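Local atomic coordinates of protein UL16 (Human herpesvirus 5 strain ad169, PDB entry 2WY3), a protein that helps the virus escape natural killer cells by blocking the KLRK1 receptor from its host ligands ULBP1 and ULBP2 and holding such ligands inside the cell. Residues W28-H31 against G32-I35. Numbering follows the deposited sequence.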
loop_
_atom_site.group_PDB
_atom_site.type_symbol
_atom_site.label_atom_id
_atom_site.label_comp_id
_atom_site.label_asym_id
_atom_site.label_seq_id
_atom_site.Cartn_x
_atom_site.Cartn_y
_atom_site.Cartn_z
ATOM N N TRP B 28 -9.957 3.998 -14.004
ATOM C CA TRP B 28 -8.833 4.848 -14.381
ATOM C C TRP B 28 -7.806 4.062 -15.162
ATOM O O TRP B 28 -7.957 2.847 -15.336
ATOM C CB TRP B 28 -8.209 5.498 -13.147
ATOM C CG TRP B 28 -7.697 4.529 -12.141
ATOM C CD1 TRP B 28 -8.396 3.524 -11.528
ATOM C CD2 TRP B 28 -6.374 4.479 -11.613
ATOM N NE1 TRP B 28 -7.580 2.849 -10.648
ATOM C CE2 TRP B 28 -6.334 3.420 -10.679
ATOM C CE3 TRP B 28 -5.221 5.234 -11.825
ATOM C CZ2 TRP B 28 -5.180 3.089 -9.978
ATOM C CZ3 TRP B 28 -4.077 4.907 -11.121
ATOM C CH2 TRP B 28 -4.066 3.844 -10.209
ATOM N N THR B 29 -6.792 4.766 -15.672
ATOM C CA THR B 29 -5.804 4.184 -16.587
ATOM C C THR B 29 -4.411 4.561 -16.088
ATOM O O THR B 29 -4.190 5.704 -15.656
ATOM C CB THR B 29 -5.976 4.731 -18.042
ATOM O OG1 THR B 29 -7.273 4.396 -18.543
ATOM C CG2 THR B 29 -4.911 4.158 -18.988
ATOM N N LEU B 30 -3.491 3.595 -16.107
ATOM C CA LEU B 30 -2.077 3.864 -15.829
ATOM C C LEU B 30 -1.258 3.545 -17.066
ATOM O O LEU B 30 -1.505 2.541 -17.717
ATOM C CB LEU B 30 -1.570 2.964 -14.699
ATOM C CG LEU B 30 -1.969 3.429 -13.307
ATOM C CD1 LEU B 30 -1.619 2.360 -12.277
ATOM C CD2 LEU B 30 -1.251 4.747 -12.998
ATOM N N HIS B 31 -0.264 4.381 -17.361
ATOM C CA HIS B 31 0.672 4.119 -18.444
ATOM C C HIS B 31 2.037 3.795 -17.860
ATOM O O HIS B 31 2.638 4.639 -17.199
ATOM C CB HIS B 31 0.785 5.342 -19.359
ATOM C CG HIS B 31 -0.468 5.645 -20.114
ATOM N ND1 HIS B 31 -0.734 5.114 -21.358
ATOM C CD2 HIS B 31 -1.533 6.418 -19.800
ATOM C CE1 HIS B 31 -1.908 5.550 -21.779
ATOM N NE2 HIS B 31 -2.412 6.345 -20.853
ATOM N N GLY B 32 2.516 2.574 -18.084
ATOM C CA GLY B 32 3.859 2.193 -17.665
ATOM C C GLY B 32 3.906 1.631 -16.254
ATOM O O GLY B 32 4.976 1.355 -15.716
ATOM N N MET B 33 2.741 1.469 -15.645
ATOM C CA MET B 33 2.667 0.946 -14.282
ATOM C C MET B 33 1.451 0.032 -14.143
ATOM O O MET B 33 0.383 0.309 -14.704
ATOM C CB MET B 33 2.613 2.103 -13.256
ATOM C CG MET B 33 2.209 1.689 -11.831
ATOM S SD MET B 33 2.313 3.045 -10.608
ATOM C CE MET B 33 4.067 3.276 -10.568
ATOM N N CYS B 34 1.617 -1.077 -13.426
ATOM C CA CYS B 34 0.476 -1.936 -13.116
ATOM C C CYS B 34 0.429 -2.159 -11.613
ATOM O O CYS B 34 1.003 -3.124 -11.105
ATOM C CB CYS B 34 0.563 -3.287 -13.827
ATOM S SG CYS B 34 -0.820 -4.389 -13.370
ATOM N N ILE B 35 -0.222 -1.239 -10.915
ATOM C CA ILE B 35 -0.468 -1.385 -9.487
ATOM C C ILE B 35 -1.944 -1.091 -9.233
ATOM O O ILE B 35 -2.398 0.045 -9.378
ATOM C CB ILE B 35 0.382 -0.401 -8.665
ATOM C CG1 ILE B 35 1.870 -0.706 -8.863
ATOM C CG2 ILE B 35 0.000 -0.474 -7.175
ATOM C CD1 ILE B 35 2.794 0.263 -8.121
#
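Leu30 packs back onto Met33 and onto the carbonyl oxygen of Ile35 across a tight connection between two sheets, consistent with an immunoglobulin-like beta sandwich. Strand 27-31 is an outermost strand of the six-stranded mixed sheet, and strand 34-41 an outermost strand of the three-stranded one. The directions of 28-31 and 32-35 differ by 134°, and no hydrogen bond joins them. Gly32 makes the turn at a positive phi of 89°, with no side chain to press on the carbonyl oxygen of His31. Its backbone still bonds to Arg131, so the edge pairing with strand 121-131 runs on into the bend. CB of His31 lies 3.5 Å from Gly32 N, while the imidazole leads away. Met33 follows, and its O faces the Leu30 side chain, 3.3 Å from Leu30 CB. This carbonyl oxygen is buried and has no polar partner in the model. Met33 CG meets Leu30 CD1 at 3.9 Å. Chi1 of 166° sets Met33 CG opposite its backbone N, against Leu30, and the chain then bends at chi3 and leaves 28-31. Cys34 turns away from 28-31, and its side chain touches Arg102 and Val104. Ile35 O is hydrogen-bonded to a polar side chain of another protein's chain. The Trp28 indole, held at NE1 by Glu126, approaches the same oxygen obliquely. Leu30 CD1 sits 3.8 Å from Ile35 O, and Trp28 CZ2 is 4.2 Å from it.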